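Local coordinates for protein (endonuclease) (Salmonella typhimurium, PDB 1BYR) that is an endonuclease of the phospholipase D-like superfamily, with an alpha/beta fold built round a mixed sheet, and forms a two-subunit assembly, at residues A[2-7]-A[126-131]; A[31-36]-A[57-62]; A[87-92]-A[145-150]; A[97-102]-A[132-137]. One frame throughout, in Å; residues are numbered along the deposited sequence.

Interaction 1 of 4, residues A[2-7]-A[126-131]; sequences EPSVQV and VIWNMP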
loop_
_atom_site.group_PDB
_atom_site.type_symbol
_atom_site.label_atom_id
_atom_site.label_comp_id
_atom_site.label_asym_id
_atom_site.label_seq_id
_atom_site.Cartn_x
_atom_site.Cartn_y
_atom_site.Cartn_z
ATOM N N GLU A 2 -11.433 -21.177 1.843
ATOM C CA GLU A 2 -10.110 -21.202 1.163
ATOM C C GLU A 2 -9.437 -19.822 1.223
ATOM O O GLU A 2 -8.263 -19.709 1.559
ATOM C CB GLU A 2 -10.262 -21.648 -0.298
ATOM C CG GLU A 2 -8.955 -22.016 -0.988
ATOM C CD GLU A 2 -8.427 -23.386 -0.578
ATOM O OE1 GLU A 2 -7.724 -23.482 0.454
ATOM O OE2 GLU A 2 -8.717 -24.369 -1.293
ATOM N N PRO A 3 -10.180 -18.759 0.897
ATOM C CA PRO A 3 -9.525 -17.452 0.965
ATOM C C PRO A 3 -9.196 -17.060 2.406
ATOM O O PRO A 3 -9.950 -17.366 3.332
ATOM C CB PRO A 3 -10.538 -16.502 0.329
ATOM C CG PRO A 3 -11.848 -17.199 0.442
ATOM C CD PRO A 3 -11.584 -18.670 0.464
ATOM N N SER A 4 -8.044 -16.410 2.598
ATOM C CA SER A 4 -7.618 -15.964 3.919
ATOM C C SER A 4 -6.691 -14.770 3.760
ATOM O O SER A 4 -6.176 -14.522 2.670
ATOM C CB SER A 4 -6.884 -17.080 4.655
ATOM O OG SER A 4 -5.683 -17.416 3.990
ATOM N N VAL A 5 -6.468 -14.028 4.843
ATOM C CA VAL A 5 -5.600 -12.860 4.768
ATOM C C VAL A 5 -4.611 -12.804 5.923
ATOM O O VAL A 5 -4.957 -13.085 7.068
ATOM C CB VAL A 5 -6.431 -11.534 4.769
ATOM C CG1 VAL A 5 -5.504 -10.339 4.613
ATOM C CG2 VAL A 5 -7.460 -11.548 3.647
ATOM N N GLN A 6 -3.369 -12.458 5.617
ATOM C CA GLN A 6 -2.328 -12.351 6.629
ATOM C C GLN A 6 -1.813 -10.930 6.552
ATOM O O GLN A 6 -1.873 -10.318 5.490
ATOM C CB GLN A 6 -1.165 -13.292 6.300
ATOM C CG GLN A 6 -1.222 -14.644 6.972
ATOM C CD GLN A 6 -0.030 -15.474 6.616
ATOM O OE1 GLN A 6 0.050 -16.033 5.528
ATOM N NE2 GLN A 6 0.922 -15.552 7.530
ATOM N N VAL A 7 -1.318 -10.404 7.676
ATOM C CA VAL A 7 -0.753 -9.054 7.700
ATOM C C VAL A 7 0.550 -9.069 8.478
ATOM O O VAL A 7 0.740 -9.878 9.391
ATOM C CB VAL A 7 -1.682 -7.995 8.383
ATOM C CG1 VAL A 7 -1.160 -6.585 8.116
ATOM C CG2 VAL A 7 -3.079 -8.106 7.852
ATOM N N VAL A 126 -1.266 -10.170 2.637
ATOM C CA VAL A 126 -1.252 -11.200 1.618
ATOM C C VAL A 126 -2.638 -11.810 1.606
ATOM O O VAL A 126 -3.072 -12.400 2.589
ATOM C CB VAL A 126 -0.189 -12.294 1.889
ATOM C CG1 VAL A 126 -0.300 -13.378 0.824
ATOM C CG2 VAL A 126 1.221 -11.684 1.856
ATOM N N ILE A 127 -3.348 -11.606 0.497
ATOM C CA ILE A 127 -4.703 -12.122 0.322
ATOM C C ILE A 127 -4.586 -13.412 -0.470
ATOM O O ILE A 127 -4.378 -13.393 -1.685
ATOM C CB ILE A 127 -5.596 -11.104 -0.454
ATOM C CG1 ILE A 127 -5.546 -9.738 0.239
ATOM C CG2 ILE A 127 -7.039 -11.607 -0.514
ATOM C CD1 ILE A 127 -5.984 -8.575 -0.639
ATOM N N TRP A 128 -4.701 -14.531 0.237
ATOM C CA TRP A 128 -4.574 -15.853 -0.364
ATOM C C TRP A 128 -5.828 -16.452 -0.977
ATOM O O TRP A 128 -6.931 -16.326 -0.442
ATOM C CB TRP A 128 -4.093 -16.864 0.677
ATOM C CG TRP A 128 -2.812 -16.537 1.351
ATOM C CD1 TRP A 128 -2.648 -15.889 2.547
ATOM C CD2 TRP A 128 -1.501 -16.923 0.925
ATOM N NE1 TRP A 128 -1.319 -15.853 2.887
ATOM C CE2 TRP A 128 -0.595 -16.481 1.909
ATOM C CE3 TRP A 128 -1.012 -17.603 -0.196
ATOM C CZ2 TRP A 128 0.784 -16.694 1.806
ATOM C CZ3 TRP A 128 0.357 -17.811 -0.296
ATOM C CH2 TRP A 128 1.235 -17.366 0.703
ATOM N N ASN A 129 -5.630 -17.144 -2.089
ATOM C CA ASN A 129 -6.695 -17.865 -2.760
ATOM C C ASN A 129 -7.993 -17.115 -3.031
ATOM O O ASN A 129 -9.056 -17.468 -2.532
ATOM C CB ASN A 129 -6.974 -19.153 -1.964
ATOM C CG ASN A 129 -5.719 -20.006 -1.799
ATOM O OD1 ASN A 129 -5.176 -20.176 -0.703
ATOM N ND2 ASN A 129 -5.232 -20.542 -2.906
ATOM N N MET A 130 -7.872 -16.070 -3.834
ATOM C CA MET A 130 -9.004 -15.254 -4.254
ATOM C C MET A 130 -8.732 -15.023 -5.726
ATOM O O MET A 130 -8.266 -13.957 -6.128
ATOM C CB MET A 130 -9.027 -13.922 -3.503
ATOM C CG MET A 130 -9.620 -14.014 -2.117
ATOM S SD MET A 130 -10.240 -12.437 -1.485
ATOM C CE MET A 130 -11.639 -12.174 -2.526
ATOM N N PRO A 131 -9.024 -16.028 -6.559
ATOM C CA PRO A 131 -8.796 -15.935 -8.002
ATOM C C PRO A 131 -9.326 -14.683 -8.689
ATOM O O PRO A 131 -8.633 -14.091 -9.501
ATOM C CB PRO A 131 -9.427 -17.209 -8.551
ATOM C CG PRO A 131 -9.442 -18.152 -7.398
ATOM C CD PRO A 131 -9.615 -17.317 -6.167
HETATM O O HOH W 1 -5.849 -19.844 2.305
#
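S4 and W128 exchange two backbone hydrogen bonds, as do Q6 and V126, and these four bonds zip segment 2-7 onto segment 126-131. The strand axes of 4-7 and 126-128 approach to 4.8 Å at 162°, so the pairing is antiparallel, with S4-W128 and Q6-V126 as hydrogen-bonded pairs and V5-I127 as the non-hydrogen-bonded pair between them. W128 N to S4 O is the shorter bond of its pair at 2.8 Å, against 3.2 Å from S4 N to W128 O. A CA-H...O contact from P3 CA to W128 O, 3.2 Å, adds a second approach to that carbonyl.

Strand 4-10 is an outermost strand of the mixed sheet within this chain, and this pairing joins it to strand 122-128. On the face of S4, Q6, V126 and W128, which helix 14-25 packs against, one polar bond joins side chains: the indole NE1 of W128 donates to Q6 OE1 at 3.0 Å, in the amide's carbonyl plane and on a lone pair, though the acceptor sits 26° out of the ring plane. The Q6 chain, extended beyond CG (chi2 -179°), carries OE1 out to the indole.

Apolar contacts are sparser. V5 CG2 lies alongside I127 CG2 at 4.2 Å, and P3 CB meets M130 CG at 3.6 Å; V5 and M130 also pack on the second subunit. A water bridges S4 OG and N129 OD1, while E2 CG rests on N129 CB at 3.6 Å.

Interaction 2 of 4, residues A[31-36]-A[57-62]; sequences RMMAYS and KIVIDE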
loop_
_atom_site.group_PDB
_atom_site.type_symbol
_atom_site.label_atom_id
_atom_site.label_comp_id
_atom_site.label_asym_id
_atom_site.label_seq_id
_atom_site.Cartn_x
_atom_site.Cartn_y
_atom_site.Cartn_z
ATOM N N ARG A 31 3.903 -12.151 -10.625
ATOM C CA ARG A 31 3.780 -10.960 -11.462
ATOM C C ARG A 31 3.925 -9.838 -10.453
ATOM O O ARG A 31 3.041 -9.634 -9.638
ATOM C CB ARG A 31 2.396 -10.906 -12.124
ATOM C CG ARG A 31 2.208 -11.902 -13.273
ATOM C CD ARG A 31 3.277 -11.731 -14.340
ATOM N NE ARG A 31 3.129 -12.692 -15.429
ATOM C CZ ARG A 31 3.884 -13.776 -15.584
ATOM N NH1 ARG A 31 4.853 -14.055 -14.718
ATOM N NH2 ARG A 31 3.673 -14.579 -16.619
ATOM N N MET A 32 5.055 -9.139 -10.493
ATOM C CA MET A 32 5.346 -8.074 -9.539
ATOM C C MET A 32 5.382 -6.647 -10.092
ATOM O O MET A 32 5.823 -6.409 -11.220
ATOM C CB MET A 32 6.686 -8.383 -8.860
ATOM C CG MET A 32 7.110 -7.415 -7.769
ATOM S SD MET A 32 8.691 -7.978 -7.131
ATOM C CE MET A 32 8.839 -7.168 -5.630
ATOM N N MET A 33 4.910 -5.702 -9.270
ATOM C CA MET A 33 4.888 -4.278 -9.599
ATOM C C MET A 33 5.619 -3.619 -8.443
ATOM O O MET A 33 5.350 -3.927 -7.279
ATOM C CB MET A 33 3.448 -3.718 -9.619
ATOM C CG MET A 33 2.463 -4.390 -10.584
ATOM S SD MET A 33 0.823 -3.585 -10.597
ATOM C CE MET A 33 1.063 -2.265 -11.762
ATOM N N ALA A 34 6.542 -2.708 -8.738
ATOM C CA ALA A 34 7.257 -2.046 -7.672
ATOM C C ALA A 34 7.601 -0.609 -7.996
ATOM O O ALA A 34 7.724 -0.239 -9.155
ATOM C CB ALA A 34 8.531 -2.807 -7.368
ATOM N N TYR A 35 7.742 0.202 -6.952
ATOM C CA TYR A 35 8.167 1.586 -7.113
ATOM C C TYR A 35 9.653 1.373 -6.793
ATOM O O TYR A 35 10.336 0.697 -7.547
ATOM C CB TYR A 35 7.476 2.468 -6.072
ATOM C CG TYR A 35 7.995 3.887 -5.998
ATOM C CD1 TYR A 35 8.396 4.568 -7.140
ATOM C CD2 TYR A 35 8.077 4.546 -4.781
ATOM C CE1 TYR A 35 8.870 5.876 -7.068
ATOM C CE2 TYR A 35 8.552 5.852 -4.697
ATOM C CZ TYR A 35 8.943 6.515 -5.843
ATOM O OH TYR A 35 9.395 7.814 -5.761
ATOM N N SER A 36 10.155 1.895 -5.684
ATOM C CA SER A 36 11.553 1.653 -5.329
ATOM C C SER A 36 11.809 0.144 -5.247
ATOM O O SER A 36 11.187 -0.552 -4.449
ATOM C CB SER A 36 11.854 2.299 -3.993
ATOM O OG SER A 36 11.333 3.594 -3.992
ATOM N N LYS A 57 7.862 -12.349 -13.681
ATOM C CA LYS A 57 7.951 -11.167 -14.543
ATOM C C LYS A 57 7.718 -9.928 -13.664
ATOM O O LYS A 57 6.821 -9.906 -12.807
ATOM C CB LYS A 57 6.926 -11.247 -15.680
ATOM C CG LYS A 57 7.269 -12.308 -16.725
ATOM C CD LYS A 57 6.423 -12.162 -17.971
ATOM C CE LYS A 57 6.526 -13.388 -18.871
ATOM N NZ LYS A 57 5.628 -13.290 -20.071
ATOM N N ILE A 58 8.529 -8.895 -13.875
ATOM C CA ILE A 58 8.460 -7.689 -13.060
ATOM C C ILE A 58 8.451 -6.360 -13.819
ATOM O O ILE A 58 9.196 -6.177 -14.780
ATOM C CB ILE A 58 9.670 -7.682 -12.091
ATOM C CG1 ILE A 58 9.806 -9.059 -11.450
ATOM C CG2 ILE A 58 9.524 -6.586 -11.037
ATOM C CD1 ILE A 58 11.057 -9.229 -10.607
ATOM N N VAL A 59 7.583 -5.435 -13.404
ATOM C CA VAL A 59 7.538 -4.102 -14.010
ATOM C C VAL A 59 7.692 -3.111 -12.878
ATOM O O VAL A 59 6.934 -3.149 -11.905
ATOM C CB VAL A 59 6.205 -3.805 -14.731
ATOM C CG1 VAL A 59 6.199 -4.495 -16.066
ATOM C CG2 VAL A 59 5.032 -4.239 -13.880
ATOM N N ILE A 60 8.692 -2.242 -12.987
ATOM C CA ILE A 60 8.943 -1.261 -11.943
ATOM C C ILE A 60 8.934 0.168 -12.460
ATOM O O ILE A 60 9.039 0.408 -13.661
ATOM C CB ILE A 60 10.305 -1.532 -11.275
ATOM C CG1 ILE A 60 11.445 -1.158 -12.230
ATOM C CG2 ILE A 60 10.403 -3.006 -10.915
ATOM C CD1 ILE A 60 12.852 -1.509 -11.698
ATOM N N ASP A 61 8.785 1.117 -11.542
ATOM C CA ASP A 61 8.795 2.527 -11.882
ATOM C C ASP A 61 10.175 2.895 -12.410
ATOM O O ASP A 61 11.193 2.503 -11.825
ATOM C CB ASP A 61 8.497 3.375 -10.639
ATOM C CG ASP A 61 8.497 4.842 -10.950
ATOM O OD1 ASP A 61 7.561 5.289 -11.635
ATOM O OD2 ASP A 61 9.432 5.537 -10.514
ATOM N N GLU A 62 10.211 3.661 -13.495
ATOM C CA GLU A 62 11.481 4.054 -14.102
ATOM C C GLU A 62 12.231 5.184 -13.414
ATOM O O GLU A 62 13.391 5.015 -13.022
ATOM C CB GLU A 62 11.263 4.425 -15.567
ATOM C CG GLU A 62 12.544 4.559 -16.362
ATOM C CD GLU A 62 12.287 4.747 -17.842
ATOM O OE1 GLU A 62 11.517 3.947 -18.429
ATOM O OE2 GLU A 62 12.853 5.704 -18.414
HETATM O O HOH W 2 2.712 -13.966 -19.783
#
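M32 N donates to K57 O and M32 O accepts from V59 N, the first two of four parallel-sheet bonds that continue through A34 N to V59 O and D61 N to A34 O, with the axes of strands 31-34 and 57-61 4.9 Å and 10° apart. M32 N to K57 O and V59 N to M32 O are both 3.0 Å and nearly straight; A34 N to V59 O is longer, 3.2 Å.

On the face of R31 and M33, the K57 chain runs extended beside R31 and lays its CD over the centre of one guanidinium face, 3.8 Å above the plane. R31 gets there by bending at chi2 (-56°). Their charged ends, R31 NH2 and K57 NZ, are 4.2 Å apart; R31 NH2 has a salt bridge to D55, and a water accepts from K57 NZ and, weakly, from R31 NH2. M33 CG and V59 CG2 lie side by side.

The two strands and helix 40-51 form a beta-alpha-beta unit in the centre of the PLD-like fold. On the opposite face M32 CB meets I58 CG2 at 4.0 Å, and I42 and L46 of that helix pack on this pair. A34 CB meets I60 CG2, also at 4.0 Å, on the same face.

At the C-terminal end of the pairing, D61 OD2 comes to the edge of the Y35 ring, 3.5 Å from CE1, with ring and carboxylate planes 63° apart. The carboxylate is held by backbone N-H groups, OD1 by Q93 and OD2 by G64.

Interaction 3 of 4, residues A[87-92]-A[145-150]; sequences DSNFPI and WNQGRD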
loop_
_atom_site.group_PDB
_atom_site.type_symbol
_atom_site.label_atom_id
_atom_site.label_comp_id
_atom_site.label_asym_id
_atom_site.label_seq_id
_atom_site.Cartn_x
_atom_site.Cartn_y
_atom_site.Cartn_z
ATOM N N ASP A 87 8.867 1.311 -16.243
ATOM C CA ASP A 87 7.692 1.990 -16.788
ATOM C C ASP A 87 7.734 3.453 -16.387
ATOM O O ASP A 87 7.839 3.778 -15.203
ATOM C CB ASP A 87 6.430 1.309 -16.239
ATOM C CG ASP A 87 5.138 2.022 -16.628
ATOM O OD1 ASP A 87 5.143 2.869 -17.538
ATOM O OD2 ASP A 87 4.098 1.712 -16.009
ATOM N N SER A 88 7.679 4.339 -17.378
ATOM C CA SER A 88 7.726 5.769 -17.119
ATOM C C SER A 88 6.485 6.488 -17.620
ATOM O O SER A 88 6.462 7.708 -17.686
ATOM C CB SER A 88 8.947 6.375 -17.815
ATOM O OG SER A 88 8.853 6.198 -19.222
ATOM N N ASN A 89 5.465 5.730 -17.987
ATOM C CA ASN A 89 4.247 6.330 -18.502
ATOM C C ASN A 89 3.370 6.998 -17.450
ATOM O O ASN A 89 2.354 7.603 -17.776
ATOM C CB ASN A 89 3.454 5.291 -19.287
ATOM C CG ASN A 89 4.043 5.058 -20.671
ATOM O OD1 ASN A 89 4.728 5.931 -21.225
ATOM N ND2 ASN A 89 3.793 3.888 -21.240
ATOM N N PHE A 90 3.790 6.903 -16.194
ATOM C CA PHE A 90 3.057 7.500 -15.088
ATOM C C PHE A 90 4.007 8.380 -14.268
ATOM O O PHE A 90 5.190 8.048 -14.116
ATOM C CB PHE A 90 2.467 6.400 -14.187
ATOM C CG PHE A 90 1.519 5.451 -14.896
ATOM C CD1 PHE A 90 1.994 4.297 -15.516
ATOM C CD2 PHE A 90 0.151 5.699 -14.916
ATOM C CE1 PHE A 90 1.130 3.409 -16.140
ATOM C CE2 PHE A 90 -0.714 4.812 -15.540
ATOM C CZ PHE A 90 -0.216 3.659 -16.154
ATOM N N PRO A 91 3.529 9.539 -13.766
ATOM C CA PRO A 91 4.487 10.320 -12.982
ATOM C C PRO A 91 5.191 9.376 -12.001
ATOM O O PRO A 91 6.396 9.486 -11.771
ATOM C CB PRO A 91 3.611 11.373 -12.297
ATOM C CG PRO A 91 2.504 11.591 -13.265
ATOM C CD PRO A 91 2.232 10.227 -13.888
ATOM N N ILE A 92 4.425 8.458 -11.417
ATOM C CA ILE A 92 4.969 7.445 -10.505
ATOM C C ILE A 92 4.182 6.129 -10.609
ATOM O O ILE A 92 2.960 6.131 -10.455
ATOM C CB ILE A 92 4.900 7.879 -9.001
ATOM C CG1 ILE A 92 5.574 9.237 -8.782
ATOM C CG2 ILE A 92 5.600 6.821 -8.123
ATOM C CD1 ILE A 92 5.706 9.584 -7.321
ATOM N N TRP A 145 2.861 -3.405 -17.551
ATOM C CA TRP A 145 3.947 -4.148 -18.202
ATOM C C TRP A 145 3.996 -3.843 -19.707
ATOM O O TRP A 145 5.055 -3.544 -20.267
ATOM C CB TRP A 145 3.746 -5.653 -17.979
ATOM C CG TRP A 145 4.586 -6.541 -18.856
ATOM C CD1 TRP A 145 4.217 -7.095 -20.054
ATOM C CD2 TRP A 145 5.917 -7.006 -18.598
ATOM N NE1 TRP A 145 5.232 -7.869 -20.549
ATOM C CE2 TRP A 145 6.288 -7.829 -19.677
ATOM C CE3 TRP A 145 6.827 -6.802 -17.557
ATOM C CZ2 TRP A 145 7.539 -8.456 -19.747
ATOM C CZ3 TRP A 145 8.072 -7.426 -17.630
ATOM C CH2 TRP A 145 8.415 -8.242 -18.714
ATOM N N ASN A 146 2.835 -3.897 -20.347
ATOM C CA ASN A 146 2.730 -3.649 -21.779
ATOM C C ASN A 146 3.296 -2.321 -22.264
ATOM O O ASN A 146 3.633 -2.191 -23.436
ATOM C CB ASN A 146 1.272 -3.792 -22.227
ATOM C CG ASN A 146 0.800 -5.242 -22.176
ATOM O OD1 ASN A 146 1.602 -6.153 -22.013
ATOM N ND2 ASN A 146 -0.499 -5.444 -22.317
ATOM N N GLN A 147 3.412 -1.332 -21.384
ATOM C CA GLN A 147 3.974 -0.061 -21.817
ATOM C C GLN A 147 5.324 0.193 -21.165
ATOM O O GLN A 147 5.764 1.345 -21.031
ATOM C CB GLN A 147 3.019 1.091 -21.502
ATOM C CG GLN A 147 2.594 1.181 -20.075
ATOM C CD GLN A 147 1.345 1.997 -19.933
ATOM O OE1 GLN A 147 1.271 3.141 -20.391
ATOM N NE2 GLN A 147 0.341 1.427 -19.303
ATOM N N GLY A 148 5.975 -0.890 -20.752
ATOM C CA GLY A 148 7.275 -0.779 -20.122
ATOM C C GLY A 148 8.400 -1.008 -21.110
ATOM O O GLY A 148 8.169 -1.429 -22.253
ATOM N N ARG A 149 9.625 -0.738 -20.668
ATOM C CA ARG A 149 10.818 -0.905 -21.496
ATOM C C ARG A 149 11.659 -2.039 -20.910
ATOM O O ARG A 149 11.957 -2.047 -19.722
ATOM C CB ARG A 149 11.636 0.396 -21.482
ATOM C CG ARG A 149 12.365 0.728 -22.775
ATOM C CD ARG A 149 12.362 2.235 -22.996
ATOM N NE ARG A 149 11.373 2.656 -23.992
ATOM C CZ ARG A 149 11.026 3.922 -24.225
ATOM N NH1 ARG A 149 11.573 4.899 -23.525
ATOM N NH2 ARG A 149 10.125 4.207 -25.159
ATOM N N ASP A 150 12.025 -3.003 -21.739
ATOM C CA ASP A 150 12.835 -4.127 -21.275
ATOM C C ASP A 150 14.124 -3.661 -20.623
ATOM O O ASP A 150 14.751 -2.711 -21.081
ATOM C CB ASP A 150 13.244 -5.018 -22.446
ATOM C CG ASP A 150 12.175 -6.005 -22.848
ATOM O OD1 ASP A 150 11.263 -6.301 -22.049
ATOM O OD2 ASP A 150 12.252 -6.498 -23.990
HETATM O O HOH W 3 7.685 2.912 -20.067
#
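Q147 turns its CG between its own backbone N and carbonyl carbon (chi1 55°) and then runs extended through chi2, while N89 sets CG beside its backbone N; together these rotations bring the two amides into contact at 60° between planes. N89 ND2 donates to Q147 OE1 at 2.8 Å, on a lone pair in the carbonyl plane. The bond is bent, however, with an N-H...O angle of 131°. Q147 NE2 approaches the F90 ring obliquely, 3.8 Å from CE1, and donates to D143 O.

The contact joins the loop after strand 84-87 to the turn leaving helix 131-146, near the sheet edge formed by strand 149-150. An Asx turn shapes the loop: N89 N donates to D87 OD1 at 2.9 Å, from above the carboxylate plane, while D87 OD2 accepts from Q93 NE2. A water links S88 N to Q147 O, and the water donates to Q147 O at 2.7 Å.

Interaction 4 of 4, residues A[97-102]-A[132-137]; sequences VIIVDN and KLAESF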
loop_
_atom_site.group_PDB
_atom_site.type_symbol
_atom_site.label_atom_id
_atom_site.label_comp_id
_atom_site.label_asym_id
_atom_site.label_seq_id
_atom_site.Cartn_x
_atom_site.Cartn_y
_atom_site.Cartn_z
ATOM N N VAL A 97 3.116 -4.396 -5.403
ATOM C CA VAL A 97 2.275 -5.578 -5.513
ATOM C C VAL A 97 2.984 -6.836 -6.012
ATOM O O VAL A 97 3.831 -6.777 -6.903
ATOM C CB VAL A 97 1.112 -5.286 -6.501
ATOM C CG1 VAL A 97 0.369 -6.588 -6.858
ATOM C CG2 VAL A 97 0.165 -4.241 -5.912
ATOM N N ILE A 98 2.624 -7.972 -5.421
ATOM C CA ILE A 98 3.146 -9.265 -5.840
ATOM C C ILE A 98 1.947 -10.198 -6.014
ATOM O O ILE A 98 1.227 -10.483 -5.061
ATOM C CB ILE A 98 4.124 -9.894 -4.801
ATOM C CG1 ILE A 98 5.346 -8.997 -4.604
ATOM C CG2 ILE A 98 4.616 -11.250 -5.312
ATOM C CD1 ILE A 98 6.424 -9.581 -3.685
ATOM N N ILE A 99 1.710 -10.621 -7.257
ATOM C CA ILE A 99 0.621 -11.535 -7.571
ATOM C C ILE A 99 1.254 -12.923 -7.724
ATOM O O ILE A 99 2.081 -13.143 -8.607
ATOM C CB ILE A 99 -0.077 -11.149 -8.894
ATOM C CG1 ILE A 99 -0.548 -9.693 -8.844
ATOM C CG2 ILE A 99 -1.264 -12.062 -9.138
ATOM C CD1 ILE A 99 -0.722 -9.067 -10.213
ATOM N N VAL A 100 0.859 -13.856 -6.861
ATOM C CA VAL A 100 1.418 -15.209 -6.863
ATOM C C VAL A 100 0.473 -16.320 -7.342
ATOM O O VAL A 100 -0.681 -16.439 -6.884
ATOM C CB VAL A 100 1.923 -15.551 -5.440
ATOM C CG1 VAL A 100 2.572 -16.936 -5.405
ATOM C CG2 VAL A 100 2.913 -14.487 -4.995
ATOM N N ASP A 101 0.951 -17.112 -8.297
ATOM C CA ASP A 101 0.200 -18.239 -8.821
ATOM C C ASP A 101 -1.220 -17.905 -9.296
ATOM O O ASP A 101 -2.136 -18.719 -9.177
ATOM C CB ASP A 101 0.172 -19.357 -7.768
ATOM C CG ASP A 101 1.561 -19.952 -7.514
ATOM O OD1 ASP A 101 2.462 -19.709 -8.342
ATOM O OD2 ASP A 101 1.761 -20.641 -6.497
ATOM N N ASN A 102 -1.394 -16.706 -9.839
ATOM C CA ASN A 102 -2.678 -16.275 -10.369
ATOM C C ASN A 102 -3.869 -16.312 -9.407
ATOM O O ASN A 102 -5.009 -16.199 -9.835
ATOM C CB ASN A 102 -3.009 -17.092 -11.620
ATOM C CG ASN A 102 -4.130 -16.478 -12.439
ATOM O OD1 ASN A 102 -3.915 -15.546 -13.219
ATOM N ND2 ASN A 102 -5.336 -17.004 -12.270
ATOM N N LYS A 132 -10.549 -14.279 -8.378
ATOM C CA LYS A 132 -11.124 -13.094 -9.019
ATOM C C LYS A 132 -10.362 -11.829 -8.693
ATOM O O LYS A 132 -10.203 -10.952 -9.544
ATOM C CB LYS A 132 -12.589 -12.900 -8.629
ATOM C CG LYS A 132 -13.389 -14.180 -8.596
ATOM C CD LYS A 132 -13.802 -14.511 -7.157
ATOM C CE LYS A 132 -12.646 -15.108 -6.366
ATOM N NZ LYS A 132 -12.421 -14.329 -5.139
ATOM N N LEU A 133 -9.904 -11.722 -7.457
ATOM C CA LEU A 133 -9.155 -10.544 -7.056
ATOM C C LEU A 133 -7.818 -10.519 -7.786
ATOM O O LEU A 133 -7.377 -9.477 -8.273
ATOM C CB LEU A 133 -8.913 -10.554 -5.548
ATOM C CG LEU A 133 -8.213 -9.288 -5.040
ATOM C CD1 LEU A 133 -9.176 -8.099 -5.141
ATOM C CD2 LEU A 133 -7.738 -9.490 -3.598
ATOM N N ALA A 134 -7.182 -11.680 -7.883
ATOM C CA ALA A 134 -5.884 -11.775 -8.537
ATOM C C ALA A 134 -5.944 -11.526 -10.049
ATOM O O ALA A 134 -5.057 -10.867 -10.599
ATOM C CB ALA A 134 -5.244 -13.142 -8.235
ATOM N N GLU A 135 -6.972 -12.031 -10.735
ATOM C CA GLU A 135 -7.068 -11.793 -12.176
ATOM C C GLU A 135 -7.313 -10.315 -12.442
ATOM O O GLU A 135 -6.869 -9.768 -13.455
ATOM C CB GLU A 135 -8.170 -12.638 -12.822
ATOM C CG GLU A 135 -8.379 -12.364 -14.342
ATOM C CD GLU A 135 -7.089 -12.404 -15.199
ATOM O OE1 GLU A 135 -6.564 -13.525 -15.445
ATOM O OE2 GLU A 135 -6.613 -11.317 -15.643
ATOM N N SER A 136 -8.020 -9.652 -11.535
ATOM C CA SER A 136 -8.235 -8.220 -11.691
ATOM C C SER A 136 -6.882 -7.503 -11.533
ATOM O O SER A 136 -6.522 -6.610 -12.324
ATOM C CB SER A 136 -9.207 -7.689 -10.636
ATOM O OG SER A 136 -9.059 -6.287 -10.520
ATOM N N PHE A 137 -6.122 -7.898 -10.518
ATOM C CA PHE A 137 -4.823 -7.293 -10.286
ATOM C C PHE A 137 -3.905 -7.578 -11.460
ATOM O O PHE A 137 -3.065 -6.744 -11.821
ATOM C CB PHE A 137 -4.200 -7.821 -8.997
ATOM C CG PHE A 137 -4.269 -6.843 -7.857
ATOM C CD1 PHE A 137 -3.314 -5.853 -7.719
ATOM C CD2 PHE A 137 -5.286 -6.922 -6.919
ATOM C CE1 PHE A 137 -3.362 -4.957 -6.667
ATOM C CE2 PHE A 137 -5.345 -6.025 -5.860
ATOM C CZ PHE A 137 -4.379 -5.044 -5.737
#
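F137 and A134 face V97 and I99 where helix 131-146 packs on the mixed sheet of this PLD-like alpha/beta fold. The axes of helix 132-137 and strand 97-100 approach to 9.2 Å at a signed crossing angle of -124°, and no hydrogen bond crosses between the segments.

The close-packed part is apolar. V97 CG2 reaches F137 CE1 at 3.7 Å, oblique to the ring, and V97 CG1 adds a contact with CD1, so both methyl branches bear on the CD1-CE1 side of the phenyl group. I99 directs CG1 beside its own backbone N (chi1 -55°) and carries CD1 to 3.9 Å from F137 CB; its other branch, CG2, meets A134 CB at 4.2 Å. A134 and F137 also pack on V105 of the adjoining strand 104-108. The F137 ring meets Y9 of the second subunit edge-to-face, which places this patch of the helix at the subunit interface as well as against the sheet.

Toward N102 the contact changes character. N102 and E135 are partly exposed, and their polar ends only approach, with 4.0 Å between N102 OD1 and E135 OE1 and their planes 56° apart. The N102 carbonyl, by contrast, is buried without a polar partner in the model: its O instead abuts the methyl of A134, at 3.5 Å from CB.

From the N terminus, 2-7 pairs with 126-131, 119 residues further on, and interaction 1 closes a long loop that contains all of interaction 2. Interaction 2 closes a short loop around helix 40-51. Interactions 3 and 4 open later, at 87-92 and 97-102, and both close after 126-131, so each crosses interaction 1; interaction 4 lies within the loop of interaction 3. Helix 131-146 serves both. The sheet is the common support: backbone bonds join 31-36 to 97-102 and 57-62 to D87, while I127 packs on L133 between interactions 1 and 4. Interactions 1, 3 and 4 also touch the second subunit.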